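Local coordinates for MsStt7d protein (Micromonas, PDB 4IX3), which probably acts as an ATP-dependent protein kinase, being the catalytic domain of a homolog of the state transition kinase Stt7 from a green alga, at residues Val48-Lys53 with Glu64-Val69; Gly26-Gly29 with Thr35-Arg38; Ala193-Leu198 with Leu202-Gly207; Gly154-Leu159 with Ala327-Ala332. All coordinates share one frame; numbering follows the deposited sequence.

Contact 1: residues Val48-Lys53 with Glu64-Val69; sequences VLKNAK and ECEMDV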
loop_
_atom_site.group_PDB
_atom_site.type_symbol
_atom_site.label_atom_id
_atom_site.label_comp_id
_atom_site.label_asym_id
_atom_site.label_seq_id
_atom_site.Cartn_x
_atom_site.Cartn_y
_atom_site.Cartn_z
ATOM N N VAL B 48 -0.392 -14.468 -13.523
ATOM C CA VAL B 48 -0.303 -13.600 -12.345
ATOM C C VAL B 48 -1.707 -13.027 -12.160
ATOM O O VAL B 48 -2.402 -12.747 -13.122
ATOM C CB VAL B 48 0.766 -12.523 -12.587
ATOM C CG1 VAL B 48 0.655 -11.401 -11.586
ATOM C CG2 VAL B 48 2.144 -13.145 -12.493
ATOM N N LEU B 49 -2.118 -12.880 -10.906
ATOM C CA LEU B 49 -3.495 -12.566 -10.524
ATOM C C LEU B 49 -3.446 -11.413 -9.525
ATOM O O LEU B 49 -2.619 -11.434 -8.621
ATOM C CB LEU B 49 -4.109 -13.775 -9.792
ATOM C CG LEU B 49 -4.383 -14.980 -10.710
ATOM C CD1 LEU B 49 -4.375 -16.259 -9.894
ATOM C CD2 LEU B 49 -5.667 -14.713 -11.474
ATOM N N LYS B 50 -4.320 -10.443 -9.681
ATOM C CA LYS B 50 -4.346 -9.312 -8.732
ATOM C C LYS B 50 -5.753 -9.075 -8.246
ATOM O O LYS B 50 -6.687 -9.034 -9.063
ATOM C CB LYS B 50 -3.868 -8.006 -9.414
ATOM C CG LYS B 50 -3.745 -6.827 -8.431
ATOM C CD LYS B 50 -3.087 -5.608 -9.094
ATOM C CE LYS B 50 -2.951 -4.498 -8.091
ATOM N NZ LYS B 50 -2.316 -3.280 -8.740
ATOM N N ASN B 51 -5.885 -8.813 -6.934
ATOM C CA ASN B 51 -7.160 -8.315 -6.418
ATOM C C ASN B 51 -6.910 -7.034 -5.602
ATOM O O ASN B 51 -5.751 -6.601 -5.463
ATOM C CB ASN B 51 -7.919 -9.375 -5.604
ATOM C CG ASN B 51 -7.278 -9.661 -4.249
ATOM O OD1 ASN B 51 -6.116 -9.284 -3.988
ATOM N ND2 ASN B 51 -8.037 -10.350 -3.378
ATOM N N ALA B 52 -7.975 -6.385 -5.149
ATOM C CA ALA B 52 -7.860 -5.165 -4.340
ATOM C C ALA B 52 -7.529 -5.548 -2.896
ATOM O O ALA B 52 -7.950 -6.602 -2.394
ATOM C CB ALA B 52 -9.163 -4.373 -4.408
ATOM N N LYS B 53 -6.810 -4.673 -2.193
ATOM C CA LYS B 53 -6.669 -4.780 -0.722
ATOM C C LYS B 53 -7.978 -4.352 -0.079
ATOM O O LYS B 53 -8.489 -3.267 -0.392
ATOM C CB LYS B 53 -5.514 -3.873 -0.250
ATOM C CG LYS B 53 -4.163 -4.499 -0.633
ATOM C CD LYS B 53 -3.002 -3.593 -0.214
ATOM C CE LYS B 53 -2.716 -3.661 1.266
ATOM N NZ LYS B 53 -1.423 -2.940 1.419
ATOM N N GLU B 64 -10.355 -1.056 -10.757
ATOM C CA GLU B 64 -11.172 -0.880 -11.951
ATOM C C GLU B 64 -10.482 0.002 -12.977
ATOM O O GLU B 64 -10.558 -0.271 -14.180
ATOM C CB GLU B 64 -12.527 -0.304 -11.587
ATOM C CG GLU B 64 -13.450 -1.371 -11.007
ATOM C CD GLU B 64 -14.739 -0.809 -10.445
ATOM O OE1 GLU B 64 -14.824 0.398 -10.182
ATOM O OE2 GLU B 64 -15.593 -1.649 -10.098
ATOM N N CYS B 65 -9.821 1.062 -12.523
ATOM C CA CYS B 65 -9.063 1.883 -13.451
ATOM C C CYS B 65 -7.910 1.086 -14.067
ATOM O O CYS B 65 -7.661 1.176 -15.302
ATOM C CB CYS B 65 -8.551 3.121 -12.741
ATOM S SG CYS B 65 -8.034 4.378 -13.907
ATOM N N GLU B 66 -7.151 0.367 -13.257
ATOM C CA GLU B 66 -6.090 -0.480 -13.774
ATOM C C GLU B 66 -6.644 -1.451 -14.816
ATOM O O GLU B 66 -6.027 -1.699 -15.871
ATOM C CB GLU B 66 -5.428 -1.247 -12.639
ATOM C CG GLU B 66 -4.339 -2.171 -13.137
ATOM C CD GLU B 66 -3.497 -2.754 -12.020
ATOM O OE1 GLU B 66 -3.817 -2.447 -10.840
ATOM O OE2 GLU B 66 -2.581 -3.551 -12.315
ATOM N N MET B 67 -7.829 -1.995 -14.569
ATOM C CA MET B 67 -8.473 -2.877 -15.537
ATOM C C MET B 67 -8.750 -2.144 -16.841
ATOM O O MET B 67 -8.383 -2.688 -17.909
ATOM C CB MET B 67 -9.774 -3.396 -14.918
ATOM C CG MET B 67 -10.503 -4.314 -15.890
ATOM S SD MET B 67 -11.933 -5.171 -15.111
ATOM C CE MET B 67 -13.034 -3.792 -14.863
ATOM N N ASP B 68 -9.384 -0.977 -16.760
ATOM C CA ASP B 68 -9.728 -0.211 -17.954
ATOM C C ASP B 68 -8.438 0.096 -18.770
ATOM O O ASP B 68 -8.417 -0.012 -20.030
ATOM C CB ASP B 68 -10.379 1.129 -17.598
ATOM C CG ASP B 68 -11.760 0.991 -16.959
ATOM O OD1 ASP B 68 -12.406 -0.057 -17.137
ATOM O OD2 ASP B 68 -12.223 1.995 -16.333
ATOM N N VAL B 69 -7.392 0.572 -18.093
ATOM C CA VAL B 69 -6.144 0.939 -18.803
ATOM C C VAL B 69 -5.551 -0.333 -19.403
ATOM O O VAL B 69 -5.021 -0.284 -20.531
ATOM C CB VAL B 69 -5.150 1.683 -17.868
ATOM C CG1 VAL B 69 -3.797 1.873 -18.559
ATOM C CG2 VAL B 69 -5.744 3.002 -17.395
HETATM O O HOH W 1 -0.493 -3.777 -10.806
#
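Lys50 lays the end of its aliphatic chain against the carboxylate of Glu66, CE standing 3.5 Å from Glu66 OE1, before the ammonium closes a salt bridge from NZ to OE1 at 2.7 Å. The ammonium meets the syn lone pair of OE1, on the side of the other carboxylate oxygen. Both chains are fully extended: Lys50 places CG opposite its backbone N (chi1 -174°) and Glu66 does likewise (chi1 178°), which lets two long side chains span backbones whose nearest CA atoms, Lys50 and Met67, are 10.2 Å apart. Because only the ends meet, a mere 80 Å² is buried. A water bridges the pair a second time, accepting from Lys50 NZ at 2.8 Å and donating to Glu66 OE2 at 2.6 Å, so each carboxylate oxygen is linked to the lysine by its own route. Phe33 and Trp111 touch both side chains. Replacing Glu66 by alanine removes the carboxylate, and the Lys50 ammonium would probably lose its charged mate and be freer to turn. The side chain of Asp188, a magnesium ligand, lies about 4 Å from that of Glu66. Lys50 binds ADP in a nucleotide-bound form of this protein, and its bond from strand 45-52 to helix 59-76 is the beta3 lysine to alphaC glutamate salt bridge characteristic of a protein kinase with its alphaC helix swung in.

Contact 2: residues Gly26-Gly29 with Thr35-Arg38; sequences GPLG and TVFR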
loop_
_atom_site.group_PDB
_atom_site.type_symbol
_atom_site.label_atom_id
_atom_site.label_comp_id
_atom_site.label_asym_id
_atom_site.label_seq_id
_atom_site.Cartn_x
_atom_site.Cartn_y
_atom_site.Cartn_z
ATOM N N GLY B 26 1.083 -16.631 -1.231
ATOM C CA GLY B 26 2.333 -15.869 -1.212
ATOM C C GLY B 26 2.296 -14.673 -2.141
ATOM O O GLY B 26 2.584 -14.808 -3.322
ATOM N N PRO B 27 1.950 -13.483 -1.626
ATOM C CA PRO B 27 1.951 -12.323 -2.514
ATOM C C PRO B 27 3.274 -12.091 -3.254
ATOM O O PRO B 27 4.349 -12.230 -2.677
ATOM C CB PRO B 27 1.615 -11.171 -1.575
ATOM C CG PRO B 27 0.763 -11.817 -0.527
ATOM C CD PRO B 27 1.400 -13.160 -0.296
ATOM N N LEU B 28 3.180 -11.794 -4.543
ATOM C CA LEU B 28 4.327 -11.488 -5.394
ATOM C C LEU B 28 4.547 -10.003 -5.101
ATOM O O LEU B 28 5.377 -9.292 -5.684
ATOM C CB LEU B 28 3.910 -11.780 -6.838
ATOM C CG LEU B 28 4.912 -11.726 -7.981
ATOM C CD1 LEU B 28 6.063 -12.706 -7.772
ATOM C CD2 LEU B 28 4.138 -12.072 -9.239
ATOM N N GLY B 29 3.834 -9.575 -4.069
ATOM C CA GLY B 29 3.944 -8.217 -3.565
ATOM C C GLY B 29 2.545 -7.687 -3.327
ATOM O O GLY B 29 1.598 -8.022 -4.042
ATOM N N THR B 35 -3.062 -6.756 -4.290
ATOM C CA THR B 35 -2.160 -7.846 -3.984
ATOM C C THR B 35 -2.052 -8.732 -5.203
ATOM O O THR B 35 -3.076 -9.082 -5.810
ATOM C CB THR B 35 -2.656 -8.682 -2.784
ATOM O OG1 THR B 35 -2.962 -7.774 -1.701
ATOM C CG2 THR B 35 -1.600 -9.658 -2.312
ATOM N N VAL B 36 -0.828 -9.062 -5.596
ATOM C CA VAL B 36 -0.555 -9.911 -6.771
ATOM C C VAL B 36 -0.147 -11.292 -6.267
ATOM O O VAL B 36 0.656 -11.403 -5.341
ATOM C CB VAL B 36 0.520 -9.282 -7.698
ATOM C CG1 VAL B 36 0.777 -10.230 -8.860
ATOM C CG2 VAL B 36 0.050 -7.921 -8.193
ATOM N N PHE B 37 -0.702 -12.333 -6.876
ATOM C CA PHE B 37 -0.344 -13.702 -6.588
ATOM C C PHE B 37 0.074 -14.414 -7.889
ATOM O O PHE B 37 -0.362 -14.041 -8.965
ATOM C CB PHE B 37 -1.582 -14.450 -6.080
ATOM C CG PHE B 37 -2.153 -13.911 -4.803
ATOM C CD1 PHE B 37 -1.853 -14.518 -3.607
ATOM C CD2 PHE B 37 -3.028 -12.844 -4.822
ATOM C CE1 PHE B 37 -2.368 -14.000 -2.429
ATOM C CE2 PHE B 37 -3.613 -12.355 -3.649
ATOM C CZ PHE B 37 -3.280 -12.956 -2.460
ATOM N N ARG B 38 0.892 -15.454 -7.793
ATOM C CA ARG B 38 1.066 -16.352 -8.950
ATOM C C ARG B 38 -0.141 -17.288 -8.992
ATOM O O ARG B 38 -0.758 -17.580 -7.971
ATOM C CB ARG B 38 2.310 -17.213 -8.808
ATOM C CG ARG B 38 3.608 -16.463 -8.962
ATOM C CD ARG B 38 4.660 -17.543 -8.853
ATOM N NE ARG B 38 6.004 -16.985 -8.838
ATOM C CZ ARG B 38 6.594 -16.516 -7.743
ATOM N NH1 ARG B 38 5.936 -16.536 -6.590
ATOM N NH2 ARG B 38 7.815 -15.981 -7.812
HETATM O O HOH W 2 1.511 -16.422 -5.175
#
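Leu28, with CG turned opposite its backbone N (chi1 -173°), and Arg38, with CG beside its own N (chi1 -71°) and its chain then extended to NE, are brought across one another at about a right angle. Leu28 CD1 therefore comes to rest over one face of the Arg38 guanidinium, 3.7 Å from Arg38 NH2 and offset toward the rim, while the other methyl, CD2, packs 3.9 Å from Val36 CG1. The charged end of Arg38 is engaged by Glu116 in a salt bridge, so Leu28 covers one face of a group whose end is already held by Glu116. Two backbone bonds tie the segments: Leu28 N donates to Val36 O at 2.7 Å, and Val36 N donates to Gly29 O at 3.1 Å with an N-H...O angle of 178°. This is the base of the glycine-rich nucleotide-binding loop of protein kinases, where the beta1-beta2 hairpin turns through a GxGxxG sequence beginning at Gly29; Ser30 and Gly31, just beyond, are ADP-binding residues. Gly29 and Gly26 both have positive phi, and a beta carbon on either would collide with the carbonyl oxygen of the preceding residue. Pro27 and Thr35 lie side by side, Pro27 CB meeting Thr35 CG2 at 3.6 Å, and Pro27 CA makes a CA-H...O contact with Val36 O, which thereby receives two hydrogens. At the other end, Gly26 N sits near the plane of the Phe37 ring, at its edge, and a water joins Gly26 O to Arg38 N.

Contact 3: residues Ala193-Leu198 with Leu202-Gly207; sequences ALCLPL and LNYYPG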
loop_
_atom_site.group_PDB
_atom_site.type_symbol
_atom_site.label_atom_id
_atom_site.label_comp_id
_atom_site.label_asym_id
_atom_site.label_seq_id
_atom_site.Cartn_x
_atom_site.Cartn_y
_atom_site.Cartn_z
ATOM N N ALA B 193 -2.096 6.479 -16.102
ATOM C CA ALA B 193 -3.138 7.423 -16.491
ATOM C C ALA B 193 -3.457 7.312 -17.969
ATOM O O ALA B 193 -2.540 7.186 -18.792
ATOM C CB ALA B 193 -2.787 8.873 -16.147
ATOM N N LEU B 194 -4.740 7.294 -18.304
ATOM C CA LEU B 194 -5.160 7.586 -19.684
ATOM C C LEU B 194 -5.455 9.081 -19.858
ATOM O O LEU B 194 -6.325 9.630 -19.170
ATOM C CB LEU B 194 -6.370 6.716 -20.098
ATOM C CG LEU B 194 -6.866 6.962 -21.523
ATOM C CD1 LEU B 194 -5.784 6.706 -22.561
ATOM C CD2 LEU B 194 -8.112 6.110 -21.772
ATOM N N CYS B 195 -4.581 9.758 -20.605
ATOM C CA CYS B 195 -4.520 11.218 -20.534
ATOM C C CYS B 195 -5.236 11.897 -21.672
ATOM O O CYS B 195 -5.206 13.117 -21.763
ATOM C CB CYS B 195 -3.054 11.646 -20.579
ATOM S SG CYS B 195 -2.100 10.975 -19.222
ATOM N N LEU B 196 -5.828 11.122 -22.574
ATOM C CA LEU B 196 -6.634 11.692 -23.626
ATOM C C LEU B 196 -8.040 11.115 -23.517
ATOM O O LEU B 196 -8.229 10.027 -22.956
ATOM C CB LEU B 196 -6.010 11.368 -24.994
ATOM C CG LEU B 196 -4.623 11.967 -25.221
ATOM C CD1 LEU B 196 -4.018 11.318 -26.451
ATOM C CD2 LEU B 196 -4.637 13.486 -25.318
ATOM N N PRO B 197 -9.024 11.850 -24.046
ATOM C CA PRO B 197 -10.395 11.380 -23.891
ATOM C C PRO B 197 -10.711 10.302 -24.928
ATOM O O PRO B 197 -11.280 10.579 -25.974
ATOM C CB PRO B 197 -11.231 12.645 -24.113
ATOM C CG PRO B 197 -10.374 13.545 -24.949
ATOM C CD PRO B 197 -8.946 13.110 -24.809
ATOM N N LEU B 198 -10.341 9.065 -24.632
ATOM C CA LEU B 198 -10.462 7.986 -25.603
ATOM C C LEU B 198 -11.264 6.840 -24.996
ATOM O O LEU B 198 -10.742 5.727 -24.884
ATOM C CB LEU B 198 -9.068 7.500 -26.002
ATOM C CG LEU B 198 -8.102 8.554 -26.546
ATOM C CD1 LEU B 198 -6.716 7.969 -26.773
ATOM C CD2 LEU B 198 -8.643 9.154 -27.841
ATOM N N LEU B 202 -8.560 8.749 -17.555
ATOM C CA LEU B 202 -8.628 7.799 -16.430
ATOM C C LEU B 202 -7.449 8.070 -15.506
ATOM O O LEU B 202 -6.331 8.244 -15.986
ATOM C CB LEU B 202 -8.585 6.335 -16.902
ATOM C CG LEU B 202 -9.652 5.917 -17.920
ATOM C CD1 LEU B 202 -9.264 4.548 -18.452
ATOM C CD2 LEU B 202 -11.058 5.905 -17.345
ATOM N N ASN B 203 -7.698 8.199 -14.207
ATOM C CA ASN B 203 -6.641 8.328 -13.209
ATOM C C ASN B 203 -5.690 9.524 -13.464
ATOM O O ASN B 203 -4.464 9.442 -13.238
ATOM C CB ASN B 203 -5.907 6.989 -13.078
ATOM C CG ASN B 203 -5.157 6.840 -11.765
ATOM O OD1 ASN B 203 -5.614 7.313 -10.733
ATOM N ND2 ASN B 203 -4.014 6.157 -11.793
ATOM N N TYR B 204 -6.275 10.612 -13.954
ATOM C CA TYR B 204 -5.531 11.757 -14.465
ATOM C C TYR B 204 -6.121 13.019 -13.847
ATOM O O TYR B 204 -7.279 13.325 -14.069
ATOM C CB TYR B 204 -5.729 11.774 -15.971
ATOM C CG TYR B 204 -4.889 12.767 -16.749
ATOM C CD1 TYR B 204 -3.531 12.925 -16.470
ATOM C CD2 TYR B 204 -5.445 13.529 -17.755
ATOM C CE1 TYR B 204 -2.741 13.781 -17.231
ATOM C CE2 TYR B 204 -4.678 14.411 -18.523
ATOM C CZ TYR B 204 -3.314 14.506 -18.279
ATOM O OH TYR B 204 -2.496 15.328 -19.061
ATOM N N TYR B 205 -5.345 13.709 -13.019
ATOM C CA TYR B 205 -5.873 14.776 -12.154
ATOM C C TYR B 205 -4.726 15.731 -11.837
ATOM O O TYR B 205 -3.568 15.297 -11.926
ATOM C CB TYR B 205 -6.492 14.171 -10.874
ATOM C CG TYR B 205 -5.617 13.106 -10.224
ATOM C CD1 TYR B 205 -4.546 13.467 -9.405
ATOM C CD2 TYR B 205 -5.810 11.743 -10.490
ATOM C CE1 TYR B 205 -3.742 12.501 -8.823
ATOM C CE2 TYR B 205 -4.986 10.772 -9.938
ATOM C CZ TYR B 205 -3.951 11.157 -9.100
ATOM O OH TYR B 205 -3.099 10.226 -8.527
ATOM N N PRO B 206 -5.019 17.016 -11.502
ATOM C CA PRO B 206 -3.917 17.906 -11.152
ATOM C C PRO B 206 -3.407 17.537 -9.771
ATOM O O PRO B 206 -4.186 17.088 -8.909
ATOM C CB PRO B 206 -4.541 19.309 -11.110
ATOM C CG PRO B 206 -5.909 19.170 -11.686
ATOM C CD PRO B 206 -6.309 17.723 -11.548
ATOM N N GLY B 207 -2.112 17.761 -9.557
ATOM C CA GLY B 207 -1.522 17.559 -8.238
ATOM C C GLY B 207 -0.795 16.243 -8.070
ATOM O O GLY B 207 -0.811 15.374 -8.963
HETATM O O HOH W 3 -3.662 15.391 -21.471
#
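Cys195 presses its side chain flat onto one face of the Tyr204 ring, SG and CB both lying over that face. SG stands 3.8 Å from the ring centroid and 22° off the normal, displaced toward the rim where CE1 is nearest, a Cys sulfur-aromatic contact. CB, equally distant from the centroid but only 16° off the normal, adds a CH-pi contact closer to the phenol end. The ring comes to lie under this bump because Tyr204 carries CG opposite its backbone N (chi1 -172°). A smaller knob, Ala193 CB, drops into the hollow formed by Leu202 O, Asn203 O and Tyr204 CD1, reaching Asn203 O at 3.4 Å. The backbones are joined by a single antiparallel bridge, Leu194 with Leu202, a hydrogen-bonded pair with Leu202 N giving to a lone pair of Leu194 O at 2.9 Å and Leu194 N giving to Leu202 O at 3.0 Å by a more bent bond. The two segments belong to the kinase activation segment, which follows the Asp188-Leu-Gly counterpart of the DFG motif, and strand 193-194 also pairs with strand 164-165 ahead of the catalytic loop. Beside the bridge the two leucines cross at a slant, Leu194 CD2 filling in against Leu202 CD1 at 3.8 Å. Without the phenol ring, as with a serine at Tyr204, a gap is likely to open beneath Cys195, and the water would lose the hydroxyl it accepts from. That same water donates to Cys195 O at 2.8 Å, fastening the far end of the ring to the backbone.

Contact 4: residues Gly154-Leu159 with Ala327-Ala332; sequences GSLARL and ASCEAA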
loop_
_atom_site.group_PDB
_atom_site.type_symbol
_atom_site.label_atom_id
_atom_site.label_comp_id
_atom_site.label_asym_id
_atom_site.label_seq_id
_atom_site.Cartn_x
_atom_site.Cartn_y
_atom_site.Cartn_z
ATOM N N GLY B 154 11.061 2.413 -26.685
ATOM C CA GLY B 154 10.100 2.158 -27.778
ATOM C C GLY B 154 8.717 1.830 -27.203
ATOM O O GLY B 154 7.716 2.296 -27.710
ATOM N N SER B 155 8.670 1.053 -26.127
ATOM C CA SER B 155 7.379 0.724 -25.500
ATOM C C SER B 155 6.714 1.934 -24.872
ATOM O O SER B 155 5.502 2.146 -25.028
ATOM C CB SER B 155 7.541 -0.378 -24.489
ATOM O OG SER B 155 7.813 -1.600 -25.132
ATOM N N LEU B 156 7.491 2.739 -24.134
ATOM C CA LEU B 156 6.941 3.991 -23.601
ATOM C C LEU B 156 6.409 4.910 -24.692
ATOM O O LEU B 156 5.354 5.520 -24.551
ATOM C CB LEU B 156 7.959 4.696 -22.682
ATOM C CG LEU B 156 8.256 3.939 -21.386
ATOM C CD1 LEU B 156 9.422 4.573 -20.659
ATOM C CD2 LEU B 156 7.000 3.947 -20.505
ATOM N N ALA B 157 7.139 5.013 -25.817
ATOM C CA ALA B 157 6.669 5.818 -26.924
ATOM C C ALA B 157 5.326 5.293 -27.441
ATOM O O ALA B 157 4.422 6.086 -27.728
ATOM C CB ALA B 157 7.695 5.856 -28.041
ATOM N N ARG B 158 5.189 3.967 -27.564
ATOM C CA ARG B 158 3.894 3.427 -28.018
ATOM C C ARG B 158 2.784 3.645 -26.986
ATOM O O ARG B 158 1.636 3.984 -27.351
ATOM C CB ARG B 158 4.067 1.926 -28.274
ATOM C CG ARG B 158 4.867 1.643 -29.536
ATOM C CD ARG B 158 5.165 0.141 -29.720
ATOM N NE ARG B 158 3.903 -0.557 -29.941
ATOM C CZ ARG B 158 3.670 -1.828 -29.634
ATOM N NH1 ARG B 158 4.600 -2.565 -29.021
ATOM N NH2 ARG B 158 2.497 -2.363 -29.938
ATOM N N LEU B 159 3.076 3.538 -25.677
ATOM C CA LEU B 159 2.077 3.877 -24.654
ATOM C C LEU B 159 1.658 5.335 -24.744
ATOM O O LEU B 159 0.463 5.688 -24.788
ATOM C CB LEU B 159 2.600 3.528 -23.263
ATOM C CG LEU B 159 2.679 2.021 -23.019
ATOM C CD1 LEU B 159 3.500 1.675 -21.789
ATOM C CD2 LEU B 159 1.316 1.343 -22.882
ATOM N N ALA B 327 13.570 15.268 -22.974
ATOM C CA ALA B 327 13.196 14.509 -24.197
ATOM C C ALA B 327 11.923 13.703 -23.992
ATOM O O ALA B 327 11.721 13.134 -22.911
ATOM C CB ALA B 327 14.286 13.519 -24.558
ATOM N N SER B 328 11.100 13.584 -25.044
ATOM C CA SER B 328 10.082 12.540 -25.083
ATOM C C SER B 328 10.761 11.205 -25.244
ATOM O O SER B 328 11.913 11.120 -25.714
ATOM C CB SER B 328 9.135 12.787 -26.262
ATOM O OG SER B 328 9.839 12.605 -27.496
ATOM N N CYS B 329 10.097 10.120 -24.882
ATOM C CA CYS B 329 10.676 8.793 -25.053
ATOM C C CYS B 329 10.823 8.479 -26.554
ATOM O O CYS B 329 11.844 7.905 -26.947
ATOM C CB CYS B 329 9.810 7.737 -24.347
ATOM S SG CYS B 329 9.939 7.888 -22.527
ATOM N N GLU B 330 9.931 8.967 -27.422
ATOM C CA GLU B 330 10.081 8.791 -28.880
ATOM C C GLU B 330 11.351 9.486 -29.373
ATOM O O GLU B 330 12.136 8.865 -30.105
ATOM C CB GLU B 330 8.875 9.330 -29.652
ATOM C CG GLU B 330 9.030 9.069 -31.146
ATOM C CD GLU B 330 8.057 9.860 -32.011
ATOM O OE1 GLU B 330 7.431 10.838 -31.528
ATOM O OE2 GLU B 330 7.908 9.509 -33.201
ATOM N N ALA B 331 11.573 10.744 -28.960
ATOM C CA ALA B 331 12.768 11.483 -29.395
ATOM C C ALA B 331 14.063 10.793 -28.940
ATOM O O ALA B 331 15.007 10.627 -29.742
ATOM C CB ALA B 331 12.698 12.926 -28.925
ATOM N N ALA B 332 14.051 10.315 -27.698
ATOM C CA ALA B 332 15.189 9.670 -27.087
ATOM C C ALA B 332 15.592 8.415 -27.902
ATOM O O ALA B 332 16.785 8.085 -27.940
ATOM C CB ALA B 332 14.857 9.328 -25.626
#
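Ala157 and Glu330 bring their backbones to a CA-CA distance of 4.9 Å, a closeness that puts the first turn of helix 329-332 directly against the flank of helix 141-161. The start of that turn is capped by Ser328, whose OG accepts from Ala331 N at 2.9 Å, at an N-H...O angle of 160°. No hydrogen bond crosses the contact, so the joint rests on apolar fit over 156 Å². A methyl group lets the backbones come this near: Ala157 CB touches Glu330 CA at 3.9 Å and Glu330 CB at 4.0 Å. In the C-lobe of a kinase, helix 141-161 takes the position of the long alphaE helix, and helix 329-332, which follows helix 302-318, probably corresponds to alphaI, the last helix of the kinase fold, so two pieces far apart in sequence are joined here. On the buried side, Cys329 points toward helix 141-161 and sets SG 3.8 Å from both Leu156 CB and Leu156 CD1, nestling along the leucine. Helix 246-261 closes over this pair through Ala253 against Leu156 and Ser250 against Cys329. Glu330 (chi1 -177°) sends its extended chain away from helix 141-161, leaving its carboxylate out of the interface.

Overall arrangement
Along the chain, contact 2 closes before contact 1 opens, and contact 3 is nested in the long loop closed by contact 4. Contacts 1 and 2, with centres 13 Å apart, share the N-lobe sheet: strands 34-41 and 45-52 are neighbours in it, joined by probable hydrogen bonds such as Leu49 O to Phe37 N (2.7 Å). Contact 3 reaches contact 1 through helix 59-76, where Asp68 CB packs on Leu202 CD1 (3.7 Å). This couples the activation segment to the helix bearing Glu66. Contact 4 lies in the helical C-lobe, about 25 Å from contact 1 between centres, across the chain's centre and touching none of the others.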